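Local structure of halocarboxylic acid dehalogenase DehI (Pseudomonas putida, 3BJX) at residues Y38-V50 against I161-L173. The protein probably hydrolyses the carbon-halogen bond of 2-haloalkanoic acids, as a group I alpha-haloacid dehalogenase. Numbering follows the deposited sequence.
Sequences YEDIRLTLRVPWV and IPKGHPKGMDPLL. With SO4 (sulfate ion), chain E.
Loop 161-173 wraps the C-terminal end of helix 32-45, bonding Leu43 O, and weakly Arg42 O, near the helix end and then Val47 O and Pro48 O beyond it. Gly164 N gives a straight bond to Leu43 O (2.9 Å, 166°). His165 reaches in beside it: its single NE2 N-H is shared between Val47 O (2.7 Å), met from above the carbonyl plane, and, weakly, Arg42 O. Arg46, the first residue to leave helical angles, with positive phi, lays a guanidinium face against Pro166, with NH2 3.3 Å from Pro166 CB, while NH1 bonds to Tyr127 OH and Phe309 O. Lys163 runs alongside Thr44, its NZ making a salt bridge on the syn lone pair of Asp40 OD1 (2.8 Å); Asp40 CB points away from the loop, but chi1 of -161° swings the carboxylate back, and OD2 takes Trp68 NE1. Leu173 N bonds to Pro48 O (3.0 Å), and the Pro48 ring packs on the selenium of Met169 and on Leu173 CD1. Leu172 CD1 sits over one guanidinium face of Arg42, toward its rim; NH2 makes an in-plane salt bridge to Glu39 OE1. Val47 N to Arg42 O (3.0 Å) gives a Schellman-like helix exit, with Leu43 O bonded instead by a loop over 110 residues later.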
ATOM      1  N   TYR A  38     -16.203   9.233 -15.797  1.00 19.66           N
ATOM      2  CA  TYR A  38     -14.926   9.898 -16.120  1.00 18.56           C
ATOM      3  C   TYR A  38     -15.078  11.392 -16.357  1.00 19.27           C
ATOM      4  O   TYR A  38     -14.384  12.196 -15.742  1.00 20.41           O
ATOM      5  CB  TYR A  38     -14.296   9.263 -17.373  1.00 17.24           C
ATOM      6  CG  TYR A  38     -13.442   8.027 -17.131  1.00 16.82           C
ATOM      7  CD1 TYR A  38     -12.305   7.778 -17.918  1.00 15.91           C
ATOM      8  CD2 TYR A  38     -13.773   7.101 -16.131  1.00 15.71           C
ATOM      9  CE1 TYR A  38     -11.543   6.634 -17.721  1.00 15.86           C
ATOM     10  CE2 TYR A  38     -13.001   5.969 -15.913  1.00 15.39           C
ATOM     11  CZ  TYR A  38     -11.898   5.733 -16.702  1.00 16.15           C
ATOM     12  OH  TYR A  38     -11.143   4.602 -16.470  1.00 15.66           O
ATOM     13  N   GLU A  39     -15.971  11.756 -17.267  1.00 21.72           N
ATOM     14  CA  GLU A  39     -16.264  13.155 -17.581  1.00 23.80           C
ATOM     15  C   GLU A  39     -16.770  13.891 -16.354  1.00 23.54           C
ATOM     16  O   GLU A  39     -16.331  15.011 -16.079  1.00 24.37           O
ATOM     17  CB  GLU A  39     -17.296  13.237 -18.698  1.00 26.03           C
ATOM     18  CG  GLU A  39     -17.876  14.633 -18.940  1.00 30.49           C
ATOM     19  CD  GLU A  39     -16.974  15.553 -19.751  1.00 33.90           C
ATOM     20  OE1 GLU A  39     -15.836  15.156 -20.135  1.00 34.33           O
ATOM     21  OE2 GLU A  39     -17.418  16.697 -20.011  1.00 35.56           O
ATOM     22  N   ASP A  40     -17.675  13.253 -15.612  1.00 22.62           N
ATOM     23  CA  ASP A  40     -18.218  13.847 -14.393  1.00 20.63           C
ATOM     24  C   ASP A  40     -17.159  14.051 -13.311  1.00 18.91           C
ATOM     25  O   ASP A  40     -17.165  15.086 -12.636  1.00 20.15           O
ATOM     26  CB  ASP A  40     -19.394  13.042 -13.839  1.00 21.35           C
ATOM     27  CG  ASP A  40     -20.232  13.861 -12.901  1.00 22.86           C
ATOM     28  OD1 ASP A  40     -20.368  15.075 -13.172  1.00 25.51           O
ATOM     29  OD2 ASP A  40     -20.732  13.335 -11.894  1.00 22.25           O
ATOM     30  N   ILE A  41     -16.254  13.081 -13.146  1.00 17.08           N
ATOM     31  CA  ILE A  41     -15.103  13.240 -12.227  1.00 14.75           C
ATOM     32  C   ILE A  41     -14.318  14.509 -12.575  1.00 13.69           C
ATOM     33  O   ILE A  41     -14.087  15.328 -11.721  1.00 14.36           O
ATOM     34  CB  ILE A  41     -14.188  11.969 -12.169  1.00 14.59           C
ATOM     35  CG1 ILE A  41     -14.829  10.878 -11.299  1.00 15.71           C
ATOM     36  CG2 ILE A  41     -12.810  12.284 -11.617  1.00 12.07           C
ATOM     37  CD1 ILE A  41     -14.254   9.496 -11.525  1.00 14.55           C
ATOM     38  N   ARG A  42     -13.985  14.696 -13.852  1.00 15.74           N
ATOM     39  CA  ARG A  42     -13.213  15.858 -14.310  1.00 14.80           C
ATOM     40  C   ARG A  42     -13.926  17.208 -14.140  1.00 15.34           C
ATOM     41  O   ARG A  42     -13.293  18.179 -13.776  1.00 16.59           O
ATOM     42  CB  ARG A  42     -12.787  15.675 -15.763  1.00 14.54           C
ATOM     43  CG  ARG A  42     -11.846  14.504 -16.037  1.00 14.48           C
ATOM     44  CD  ARG A  42     -11.318  14.574 -17.490  1.00 15.37           C
ATOM     45  NE  ARG A  42     -12.380  14.315 -18.459  1.00 17.53           N
ATOM     46  CZ  ARG A  42     -12.588  13.147 -19.060  1.00 17.99           C
ATOM     47  NH1 ARG A  42     -11.779  12.118 -18.839  1.00 18.18           N
ATOM     48  NH2 ARG A  42     -13.599  13.014 -19.896  1.00 18.01           N
ATOM     49  N   LEU A  43     -15.231  17.269 -14.396  1.00 16.05           N
ATOM     50  CA  LEU A  43     -15.992  18.517 -14.278  1.00 15.40           C
ATOM     51  C   LEU A  43     -16.249  18.842 -12.827  1.00 15.70           C
ATOM     52  O   LEU A  43     -16.271  19.991 -12.450  1.00 17.11           O
ATOM     53  CB  LEU A  43     -17.331  18.439 -15.046  1.00 16.41           C
ATOM     54  CG  LEU A  43     -17.371  18.383 -16.594  1.00 16.74           C
ATOM     55  CD1 LEU A  43     -18.676  17.776 -17.152  1.00 16.53           C
ATOM     56  CD2 LEU A  43     -17.119  19.748 -17.232  1.00 17.38           C
ATOM     57  N   THR A  44     -16.432  17.820 -12.006  1.00 17.29           N
ATOM     58  CA  THR A  44     -16.739  17.997 -10.577  1.00 16.68           C
ATOM     59  C   THR A  44     -15.487  18.382  -9.787  1.00 18.56           C
ATOM     60  O   THR A  44     -15.535  19.278  -8.915  1.00 17.63           O
ATOM     61  CB  THR A  44     -17.349  16.710  -9.979  1.00 16.57           C
ATOM     62  OG1 THR A  44     -18.535  16.371 -10.699  1.00 14.79           O
ATOM     63  CG2 THR A  44     -17.679  16.865  -8.475  1.00 16.30           C
ATOM     64  N   LEU A  45     -14.370  17.712 -10.098  1.00 16.87           N
ATOM     65  CA  LEU A  45     -13.083  18.070  -9.501  1.00 17.73           C
ATOM     66  C   LEU A  45     -12.332  19.234 -10.187  1.00 19.54           C
ATOM     67  O   LEU A  45     -11.332  19.703  -9.648  1.00 21.11           O
ATOM     68  CB  LEU A  45     -12.194  16.823  -9.311  1.00 16.04           C
ATOM     69  CG  LEU A  45     -12.802  15.684  -8.473  1.00 14.49           C
ATOM     70  CD1 LEU A  45     -11.831  14.561  -8.260  1.00 14.46           C
ATOM     71  CD2 LEU A  45     -13.338  16.181  -7.110  1.00 14.91           C
ATOM     72  N   ARG A  46     -12.823  19.717 -11.347  1.00 19.97           N
ATOM     73  CA  ARG A  46     -12.166  20.809 -12.123  1.00 19.06           C
ATOM     74  C   ARG A  46     -10.727  20.416 -12.459  1.00 18.87           C
ATOM     75  O   ARG A  46      -9.768  21.129 -12.138  1.00 17.63           O
ATOM     76  CB  ARG A  46     -12.187  22.193 -11.412  1.00 18.47           C
ATOM     77  CG  ARG A  46     -13.470  22.553 -10.636  1.00 18.95           C
ATOM     78  CD  ARG A  46     -13.213  23.661  -9.605  1.00 18.74           C
ATOM     79  NE  ARG A  46     -13.042  24.938 -10.279  1.00 21.93           N
ATOM     80  CZ  ARG A  46     -11.951  25.711 -10.234  1.00 24.46           C
ATOM     81  NH1 ARG A  46     -10.884  25.384  -9.496  1.00 23.30           N
ATOM     82  NH2 ARG A  46     -11.940  26.851 -10.925  1.00 25.09           N
ATOM     83  N   VAL A  47     -10.601  19.258 -13.104  1.00 18.33           N
ATOM     84  CA  VAL A  47      -9.315  18.684 -13.485  1.00 16.59           C
ATOM     85  C   VAL A  47      -9.403  18.136 -14.912  1.00 16.55           C
ATOM     86  O   VAL A  47     -10.470  17.683 -15.344  1.00 17.27           O
ATOM     87  CB  VAL A  47      -8.868  17.545 -12.502  1.00 16.07           C
ATOM     88  CG1 VAL A  47      -8.521  18.105 -11.115  1.00 14.27           C
ATOM     89  CG2 VAL A  47      -9.913  16.444 -12.397  1.00 14.55           C
ATOM     90  N   PRO A  48      -8.288  18.174 -15.656  1.00 15.74           N
ATOM     91  CA  PRO A  48      -8.269  17.716 -17.030  1.00 15.03           C
ATOM     92  C   PRO A  48      -7.792  16.255 -17.224  1.00 16.05           C
ATOM     93  O   PRO A  48      -7.396  15.869 -18.334  1.00 17.88           O
ATOM     94  CB  PRO A  48      -7.291  18.704 -17.694  1.00 12.99           C
ATOM     95  CG  PRO A  48      -6.448  19.257 -16.583  1.00 12.43           C
ATOM     96  CD  PRO A  48      -6.980  18.734 -15.274  1.00 15.21           C
ATOM     97  N   TRP A  49      -7.807  15.461 -16.166  1.00 15.97           N
ATOM     98  CA  TRP A  49      -7.480  14.045 -16.274  1.00 15.62           C
ATOM     99  C   TRP A  49      -8.282  13.240 -15.252  1.00 16.38           C
ATOM    100  O   TRP A  49      -8.756  13.781 -14.243  1.00 18.31           O
ATOM    101  CB  TRP A  49      -5.958  13.794 -16.139  1.00 13.30           C
ATOM    102  CG  TRP A  49      -5.436  13.595 -14.737  1.00 13.67           C
ATOM    103  CD1 TRP A  49      -5.004  12.417 -14.177  1.00 13.85           C
ATOM    104  CD2 TRP A  49      -5.277  14.596 -13.715  1.00 14.26           C
ATOM    105  NE1 TRP A  49      -4.593  12.622 -12.877  1.00 13.48           N
ATOM    106  CE2 TRP A  49      -4.752  13.949 -12.566  1.00 14.25           C
ATOM    107  CE3 TRP A  49      -5.527  15.976 -13.654  1.00 13.75           C
ATOM    108  CZ2 TRP A  49      -4.465  14.643 -11.367  1.00 14.47           C
ATOM    109  CZ3 TRP A  49      -5.246  16.664 -12.442  1.00 13.67           C
ATOM    110  CH2 TRP A  49      -4.731  15.988 -11.325  1.00 13.04           C
ATOM    111  N   VAL A  50      -8.443  11.955 -15.538  1.00 16.19           N
ATOM    112  CA  VAL A  50      -8.947  10.981 -14.577  1.00 15.53           C
ATOM    113  C   VAL A  50      -7.737  10.287 -13.963  1.00 16.68           C
ATOM    114  O   VAL A  50      -6.881   9.777 -14.700  1.00 17.77           O
ATOM    115  CB  VAL A  50      -9.928   9.958 -15.243  1.00 14.56           C
ATOM    116  CG1 VAL A  50     -10.207   8.804 -14.323  1.00 13.86           C
ATOM    117  CG2 VAL A  50     -11.251  10.651 -15.604  1.00 12.88           C
ATOM    118  N   ILE A 161     -18.862  24.561  -4.726  1.00 33.55           N
ATOM    119  CA  ILE A 161     -18.147  25.317  -5.742  1.00 34.52           C
ATOM    120  C   ILE A 161     -18.710  24.906  -7.138  1.00 34.65           C
ATOM    121  O   ILE A 161     -19.277  23.810  -7.273  1.00 32.79           O
ATOM    122  CB  ILE A 161     -16.612  25.030  -5.637  1.00 34.71           C
ATOM    123  CG1 ILE A 161     -16.306  23.583  -6.064  1.00 34.37           C
ATOM    124  CG2 ILE A 161     -16.089  25.339  -4.204  1.00 32.08           C
ATOM    125  CD1 ILE A 161     -14.869  23.157  -5.896  1.00 34.78           C
ATOM    126  N   PRO A 162     -18.589  25.791  -8.160  1.00 34.17           N
ATOM    127  CA  PRO A 162     -19.025  25.437  -9.513  1.00 34.14           C
ATOM    128  C   PRO A 162     -18.262  24.279 -10.209  1.00 34.05           C
ATOM    129  O   PRO A 162     -17.028  24.190 -10.133  1.00 33.03           O
ATOM    130  CB  PRO A 162     -18.841  26.755 -10.281  1.00 34.23           C
ATOM    131  CG  PRO A 162     -17.778  27.478  -9.530  1.00 33.51           C
ATOM    132  CD  PRO A 162     -18.103  27.185  -8.107  1.00 34.07           C
ATOM    133  N   LYS A 163     -19.021  23.414 -10.884  1.00 34.72           N
ATOM    134  CA  LYS A 163     -18.480  22.410 -11.809  1.00 34.74           C
ATOM    135  C   LYS A 163     -17.989  23.085 -13.089  1.00 35.38           C
ATOM    136  O   LYS A 163     -18.555  24.106 -13.517  1.00 35.01           O
ATOM    137  CB  LYS A 163     -19.554  21.406 -12.222  1.00 34.43           C
ATOM    138  CG  LYS A 163     -19.927  20.315 -11.232  1.00 35.65           C
ATOM    139  CD  LYS A 163     -20.415  19.106 -12.035  1.00 36.36           C
ATOM    140  CE  LYS A 163     -21.472  18.280 -11.305  1.00 37.19           C
ATOM    141  NZ  LYS A 163     -21.977  17.122 -12.144  1.00 35.69           N
ATOM    142  N   GLY A 164     -16.967  22.486 -13.709  1.00 34.66           N
ATOM    143  CA  GLY A 164     -16.398  22.962 -14.972  1.00 34.88           C
ATOM    144  C   GLY A 164     -14.907  23.160 -14.816  1.00 35.25           C
ATOM    145  O   GLY A 164     -14.349  22.793 -13.789  1.00 35.79           O
ATOM    146  N   HIS A 165     -14.256  23.739 -15.820  1.00 35.32           N
ATOM    147  CA  HIS A 165     -12.812  23.981 -15.739  1.00 37.01           C
ATOM    148  C   HIS A 165     -12.486  25.473 -15.752  1.00 38.61           C
ATOM    149  O   HIS A 165     -13.088  26.218 -16.517  1.00 39.14           O
ATOM    150  CB  HIS A 165     -12.059  23.244 -16.864  1.00 35.69           C
ATOM    151  CG  HIS A 165     -12.156  21.751 -16.774  1.00 34.27           C
ATOM    152  ND1 HIS A 165     -12.730  20.981 -17.758  1.00 33.92           N
ATOM    153  CD2 HIS A 165     -11.773  20.891 -15.800  1.00 33.84           C
ATOM    154  CE1 HIS A 165     -12.688  19.711 -17.403  1.00 33.75           C
ATOM    155  NE2 HIS A 165     -12.116  19.629 -16.216  1.00 32.94           N
ATOM    156  N   PRO A 166     -11.534  25.911 -14.903  1.00 39.96           N
ATOM    157  CA  PRO A 166     -11.097  27.318 -14.867  1.00 40.82           C
ATOM    158  C   PRO A 166     -10.372  27.765 -16.145  1.00 42.59           C
ATOM    159  O   PRO A 166      -9.766  26.931 -16.835  1.00 42.71           O
ATOM    160  CB  PRO A 166     -10.122  27.348 -13.694  1.00 40.28           C
ATOM    161  CG  PRO A 166      -9.642  25.920 -13.571  1.00 40.02           C
ATOM    162  CD  PRO A 166     -10.812  25.086 -13.913  1.00 39.47           C
ATOM    163  N   LYS A 167     -10.417  29.077 -16.409  1.00 43.45           N
ATOM    164  CA  LYS A 167      -9.898  29.719 -17.627  1.00 44.27           C
ATOM    165  C   LYS A 167      -8.504  29.295 -18.082  1.00 44.67           C
ATOM    166  O   LYS A 167      -8.283  29.077 -19.277  1.00 45.08           O
ATOM    167  CB  LYS A 167      -9.923  31.247 -17.476  1.00 45.05           C
ATOM    168  N   GLY A 168      -7.564  29.190 -17.148  1.00 44.80           N
ATOM    169  CA  GLY A 168      -6.181  28.850 -17.512  1.00 45.82           C
ATOM    170  C   GLY A 168      -5.907  27.364 -17.730  1.00 45.92           C
ATOM    171  O   GLY A 168      -4.757  26.915 -17.671  1.00 45.22           O
HETATM  172  N   MSE A 169      -6.962  26.598 -17.989  1.00 45.79           N
HETATM  173  CA  MSE A 169      -6.852  25.151 -18.028  1.00 46.21           C
HETATM  174  C   MSE A 169      -7.621  24.512 -19.187  1.00 42.53           C
HETATM  175  O   MSE A 169      -8.826  24.733 -19.361  1.00 40.22           O
HETATM  176  CB  MSE A 169      -7.304  24.578 -16.691  1.00 47.58           C
HETATM  177  CG  MSE A 169      -7.007  23.125 -16.505  1.00 49.40           C
HETATM  178 SE   MSE A 169      -8.141  22.452 -15.087  1.00 52.98          SE
HETATM  179  CE  MSE A 169      -6.914  22.534 -13.563  1.00 50.51           C
ATOM    180  N   ASP A 170      -6.891  23.727 -19.976  1.00 40.63           N
ATOM    181  CA  ASP A 170      -7.458  22.979 -21.090  1.00 38.38           C
ATOM    182  C   ASP A 170      -8.237  21.828 -20.495  1.00 36.79           C
ATOM    183  O   ASP A 170      -7.773  21.225 -19.526  1.00 36.53           O
ATOM    184  CB  ASP A 170      -6.347  22.479 -22.023  1.00 38.37           C
ATOM    185  CG  ASP A 170      -5.674  23.618 -22.793  1.00 38.75           C
ATOM    186  OD1 ASP A 170      -6.412  24.479 -23.342  1.00 38.29           O
ATOM    187  OD2 ASP A 170      -4.417  23.657 -22.844  1.00 37.78           O
ATOM    188  N   PRO A 171      -9.430  21.534 -21.050  1.00 34.77           N
ATOM    189  CA  PRO A 171     -10.369  20.525 -20.506  1.00 33.12           C
ATOM    190  C   PRO A 171      -9.803  19.090 -20.382  1.00 31.50           C
ATOM    191  O   PRO A 171     -10.232  18.323 -19.493  1.00 29.82           O
ATOM    192  CB  PRO A 171     -11.536  20.558 -21.507  1.00 33.45           C
ATOM    193  CG  PRO A 171     -10.925  21.142 -22.777  1.00 33.90           C
ATOM    194  CD  PRO A 171      -9.968  22.174 -22.265  1.00 33.83           C
ATOM    195  N   LEU A 172      -8.853  18.741 -21.253  1.00 28.94           N
ATOM    196  CA  LEU A 172      -8.297  17.389 -21.285  1.00 27.68           C
ATOM    197  C   LEU A 172      -6.811  17.391 -21.660  1.00 25.36           C
ATOM    198  O   LEU A 172      -6.446  17.664 -22.799  1.00 25.74           O
ATOM    199  CB  LEU A 172      -9.137  16.491 -22.218  1.00 28.10           C
ATOM    200  CG  LEU A 172      -9.174  14.958 -22.111  1.00 28.51           C
ATOM    201  CD1 LEU A 172      -9.247  14.418 -20.703  1.00 28.04           C
ATOM    202  CD2 LEU A 172     -10.367  14.440 -22.900  1.00 29.86           C
ATOM    203  N   LEU A 173      -5.969  17.094 -20.672  1.00 23.45           N
ATOM    204  CA  LEU A 173      -4.510  17.059 -20.802  1.00 21.98           C
ATOM    205  C   LEU A 173      -4.033  15.777 -21.510  1.00 22.08           C
ATOM    206  O   LEU A 173      -4.448  14.687 -21.124  1.00 23.21           O
ATOM    207  CB  LEU A 173      -3.921  17.116 -19.391  1.00 23.00           C
ATOM    208  CG  LEU A 173      -2.728  18.005 -19.066  1.00 22.57           C
ATOM    209  CD1 LEU A 173      -2.903  18.580 -17.704  1.00 21.60           C
ATOM    210  CD2 LEU A 173      -1.439  17.194 -19.171  1.00 23.90           C
TER
HETATM  211  S   SO4 E 297      -2.532  10.365 -11.098  1.00 25.72           S
HETATM  212  O1  SO4 E 297      -2.215  11.806 -11.130  1.00 24.70           O
HETATM  213  O2  SO4 E 297      -3.376  10.068  -9.941  1.00 25.61           O
HETATM  214  O3  SO4 E 297      -3.248  10.020 -12.317  1.00 26.55           O
HETATM  215  O4  SO4 E 297      -1.326   9.541 -11.013  1.00 24.36           O
HETATM  216  O   HOH W   1     -12.910  16.881 -19.343  1.00 26.71           O
HETATM  217  O   HOH W   2      -6.006  13.804 -19.505  1.00  3.06           O